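Local structure of mitochondrial RNA-binding protein 1 (Trypanosoma brucei, 2GIA) at residues S9-D17 and M27-L38. The protein probably binds RNA, including guide RNA, working together with MRP2 as a matchmaker in mitochondrial RNA editing. Sequence-based numbering, arbitrary orientation.
Sequences SLPKFEIHD and MTRVAVDGKLLL
Phe13 and Val30 form a hydrogen-bonded pair in the antiparallel hairpin of strands 12-17 and 26-33, an example of how one strand pair can carry a largely apolar face and a charged one. Their two backbone bonds include a nearly straight one from Val30 N to Phe13 O. With chi1 at 73°, CG of Phe13 sits between its backbone N and carbonyl carbon, and the ring lies alongside Val30, CE1 3.5 Å from Val30 CB. Ile15 and Thr28 share this tightly packed face; a water joins Ile15 O to Thr28 OG1, which is also bonded to Gln41.

The other face is mostly polar and opens to solvent at its rim, where exposed Lys12 and His16 flank the central carboxylate. Glu14 OE1 accepts three bonds. Arg29 grips it side-on, NE at 2.7 Å and NH1 at 2.9 Å from Glu14 OE1; the oxygen lies in the guanidinium plane, although the carboxylate is turned 38° from that plane. Lys12 NZ forms a salt bridge to the same oxygen from above the carboxylate plane, and the shared negative charge probably offsets the closeness of the two cations. His16 NE2 donates to Glu14 OE2 (2.9 Å), so both oxygens are held and the carboxylate's rotation is restrained. With CG anti to the backbone N (chi1 -174°), Met27 runs beside His16 and sets its CG over the centre of the imidazole, 3.7 Å from the ring centroid, as a CH-pi contact.

Near the turn, Leu10 CD1 reaches Leu38 CD1 at 3.7 Å, touching the third strand. Strand 36-43 flanks 26-33 on the side away from 12-17, and the Phe13 face packs on strand 121-128 and helix 130-145, where Phe138 meets the Phe13 ring edge-to-face.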
loop_
_atom_site.group_PDB
_atom_site.type_symbol
_atom_site.label_atom_id
_atom_site.label_comp_id
_atom_site.label_asym_id
_atom_site.label_seq_id
_atom_site.Cartn_x
_atom_site.Cartn_y
_atom_site.Cartn_z
ATOM N N SER B 9 17.370 13.564 3.646
ATOM C CA SER B 9 16.328 14.009 4.611
ATOM C C SER B 9 15.274 12.912 4.777
ATOM O O SER B 9 14.811 12.308 3.803
ATOM C CB SER B 9 15.670 15.294 4.124
ATOM O OG SER B 9 15.083 15.094 2.849
ATOM N N LEU B 10 14.896 12.667 6.022
ATOM C CA LEU B 10 13.922 11.630 6.327
ATOM C C LEU B 10 12.507 11.975 5.905
ATOM O O LEU B 10 12.130 13.147 5.824
ATOM C CB LEU B 10 13.901 11.372 7.839
ATOM C CG LEU B 10 15.259 11.029 8.443
ATOM C CD1 LEU B 10 15.145 10.912 9.968
ATOM C CD2 LEU B 10 15.770 9.741 7.805
ATOM N N PRO B 11 11.717 10.949 5.584
ATOM C CA PRO B 11 10.330 11.210 5.215
ATOM C C PRO B 11 9.720 11.780 6.501
ATOM O O PRO B 11 10.037 11.273 7.601
ATOM C CB PRO B 11 9.766 9.810 4.947
ATOM C CG PRO B 11 10.954 9.017 4.474
ATOM C CD PRO B 11 12.079 9.533 5.395
ATOM N N LYS B 12 8.873 12.798 6.391
ATOM C CA LYS B 12 8.261 13.396 7.577
ATOM C C LYS B 12 7.100 14.276 7.226
ATOM O O LYS B 12 6.907 14.594 6.059
ATOM C CB LYS B 12 9.271 14.332 8.263
ATOM C CG LYS B 12 9.682 15.533 7.334
ATOM C CD LYS B 12 10.488 16.641 8.101
ATOM C CE LYS B 12 10.809 17.847 7.176
ATOM N NZ LYS B 12 11.491 18.981 7.911
ATOM N N PHE B 13 6.290 14.634 8.236
ATOM C CA PHE B 13 5.269 15.658 8.052
ATOM C C PHE B 13 5.342 16.561 9.295
ATOM O O PHE B 13 5.833 16.140 10.354
ATOM C CB PHE B 13 3.845 15.100 7.839
ATOM C CG PHE B 13 3.189 14.517 9.070
ATOM C CD1 PHE B 13 3.285 13.134 9.338
ATOM C CD2 PHE B 13 2.441 15.320 9.916
ATOM C CE1 PHE B 13 2.614 12.559 10.452
ATOM C CE2 PHE B 13 1.768 14.779 11.038
ATOM C CZ PHE B 13 1.852 13.383 11.309
ATOM N N GLU B 14 4.852 17.792 9.164
ATOM C CA GLU B 14 4.878 18.724 10.270
ATOM C C GLU B 14 3.552 19.436 10.396
ATOM O O GLU B 14 2.858 19.652 9.404
ATOM C CB GLU B 14 5.989 19.764 10.040
ATOM C CG GLU B 14 7.379 19.149 9.956
ATOM C CD GLU B 14 8.459 20.206 9.633
ATOM O OE1 GLU B 14 9.644 19.883 9.758
ATOM O OE2 GLU B 14 8.104 21.344 9.265
ATOM N N ILE B 15 3.196 19.771 11.628
ATOM C CA ILE B 15 1.988 20.535 11.915
ATOM C C ILE B 15 2.494 21.847 12.542
ATOM O O ILE B 15 3.062 21.836 13.630
ATOM C CB ILE B 15 1.128 19.820 12.939
ATOM C CG1 ILE B 15 0.694 18.458 12.337
ATOM C CG2 ILE B 15 -0.115 20.649 13.282
ATOM C CD1 ILE B 15 -0.133 17.603 13.290
ATOM N N HIS B 16 2.302 22.950 11.840
ATOM C CA HIS B 16 2.709 24.269 12.319
ATOM C C HIS B 16 1.459 24.889 12.907
ATOM O O HIS B 16 0.539 25.284 12.199
ATOM C CB HIS B 16 3.266 25.112 11.161
ATOM C CG HIS B 16 4.559 24.587 10.606
ATOM N ND1 HIS B 16 5.742 25.284 10.683
ATOM C CD2 HIS B 16 4.857 23.419 9.979
ATOM C CE1 HIS B 16 6.714 24.579 10.128
ATOM N NE2 HIS B 16 6.202 23.442 9.692
ATOM N N ASP B 17 1.419 24.941 14.217
ATOM C CA ASP B 17 0.279 25.499 14.914
ATOM C C ASP B 17 0.697 26.824 15.580
ATOM O O ASP B 17 0.950 26.890 16.773
ATOM C CB ASP B 17 -0.192 24.486 15.953
ATOM C CG ASP B 17 -1.464 24.913 16.653
ATOM O OD1 ASP B 17 -1.776 24.317 17.714
ATOM O OD2 ASP B 17 -2.136 25.836 16.152
ATOM N N MET B 27 5.251 23.451 16.939
ATOM C CA MET B 27 5.503 22.906 15.612
ATOM C C MET B 27 5.736 21.422 15.958
ATOM O O MET B 27 6.634 21.092 16.728
ATOM C CB MET B 27 6.747 23.508 14.936
ATOM C CG MET B 27 6.905 23.017 13.450
ATOM S SD MET B 27 7.590 21.312 13.371
ATOM C CE MET B 27 9.356 21.670 13.613
ATOM N N THR B 28 4.929 20.507 15.403
ATOM C CA THR B 28 5.121 19.086 15.756
ATOM C C THR B 28 5.629 18.365 14.512
ATOM O O THR B 28 5.101 18.576 13.426
ATOM C CB THR B 28 3.742 18.419 16.168
ATOM O OG1 THR B 28 3.226 19.087 17.319
ATOM C CG2 THR B 28 3.921 16.925 16.469
ATOM N N ARG B 29 6.629 17.527 14.670
ATOM C CA ARG B 29 7.206 16.812 13.511
ATOM C C ARG B 29 7.180 15.314 13.750
ATOM O O ARG B 29 7.538 14.869 14.838
ATOM C CB ARG B 29 8.700 17.233 13.323
ATOM C CG ARG B 29 9.394 16.522 12.122
ATOM C CD ARG B 29 10.892 16.907 11.983
ATOM N NE ARG B 29 10.961 18.300 11.559
ATOM C CZ ARG B 29 11.835 19.187 12.023
ATOM N NH1 ARG B 29 11.806 20.427 11.574
ATOM N NH2 ARG B 29 12.739 18.830 12.920
ATOM N N VAL B 30 6.751 14.549 12.734
ATOM C CA VAL B 30 6.743 13.092 12.802
ATOM C C VAL B 30 7.615 12.666 11.623
ATOM O O VAL B 30 7.329 13.019 10.473
ATOM C CB VAL B 30 5.287 12.509 12.641
ATOM C CG1 VAL B 30 5.340 10.953 12.713
ATOM C CG2 VAL B 30 4.394 13.049 13.785
ATOM N N ALA B 31 8.709 11.955 11.922
ATOM C CA ALA B 31 9.630 11.494 10.889
ATOM C C ALA B 31 9.938 10.028 11.127
ATOM O O ALA B 31 9.656 9.463 12.206
ATOM C CB ALA B 31 10.979 12.294 10.949
ATOM N N VAL B 32 10.552 9.402 10.131
ATOM C CA VAL B 32 10.925 7.990 10.328
ATOM C C VAL B 32 12.288 7.741 9.668
ATOM O O VAL B 32 12.560 8.209 8.558
ATOM C CB VAL B 32 9.869 7.015 9.743
ATOM C CG1 VAL B 32 9.847 7.080 8.194
ATOM C CG2 VAL B 32 10.223 5.589 10.163
ATOM N N ASP B 33 13.138 7.053 10.403
ATOM C CA ASP B 33 14.474 6.687 9.935
ATOM C C ASP B 33 14.505 5.136 9.860
ATOM O O ASP B 33 14.843 4.470 10.832
ATOM C CB ASP B 33 15.505 7.204 10.950
ATOM C CG ASP B 33 16.946 6.945 10.499
ATOM O OD1 ASP B 33 17.154 6.385 9.394
ATOM O OD2 ASP B 33 17.864 7.314 11.249
ATOM N N GLY B 34 14.132 4.583 8.705
ATOM C CA GLY B 34 14.079 3.131 8.538
ATOM C C GLY B 34 12.969 2.518 9.382
ATOM O O GLY B 34 11.797 2.663 9.093
ATOM N N LYS B 35 13.343 1.856 10.461
ATOM C CA LYS B 35 12.371 1.227 11.333
ATOM C C LYS B 35 11.957 2.126 12.491
ATOM O O LYS B 35 10.983 1.821 13.184
ATOM C CB LYS B 35 13.001 -0.041 11.951
ATOM C CG LYS B 35 13.420 -1.107 10.932
ATOM C CD LYS B 35 14.149 -2.259 11.669
ATOM C CE LYS B 35 14.387 -3.513 10.779
ATOM N NZ LYS B 35 15.011 -4.625 11.645
ATOM N N LEU B 36 12.693 3.220 12.692
ATOM C CA LEU B 36 12.484 4.059 13.874
ATOM C C LEU B 36 11.798 5.409 13.720
ATOM O O LEU B 36 12.306 6.317 13.059
ATOM C CB LEU B 36 13.836 4.242 14.557
ATOM C CG LEU B 36 14.681 2.946 14.739
ATOM C CD1 LEU B 36 15.975 3.325 15.543
ATOM C CD2 LEU B 36 13.873 1.854 15.508
ATOM N N LEU B 37 10.607 5.499 14.314
ATOM C CA LEU B 37 9.793 6.718 14.289
ATOM C C LEU B 37 10.454 7.773 15.216
ATOM O O LEU B 37 10.900 7.440 16.314
ATOM C CB LEU B 37 8.441 6.343 14.835
ATOM C CG LEU B 37 7.094 6.749 14.299
ATOM C CD1 LEU B 37 7.068 6.988 12.767
ATOM C CD2 LEU B 37 6.121 5.612 14.778
ATOM N N LEU B 38 10.524 9.013 14.772
ATOM C CA LEU B 38 11.093 10.104 15.578
ATOM C C LEU B 38 10.009 11.166 15.679
ATOM O O LEU B 38 9.647 11.803 14.692
ATOM C CB LEU B 38 12.352 10.694 14.884
ATOM C CG LEU B 38 13.344 9.575 14.477
ATOM C CD1 LEU B 38 14.457 10.088 13.552
ATOM C CD2 LEU B 38 13.934 8.974 15.743
HETATM O O HOH W 1 1.776 21.448 16.380
#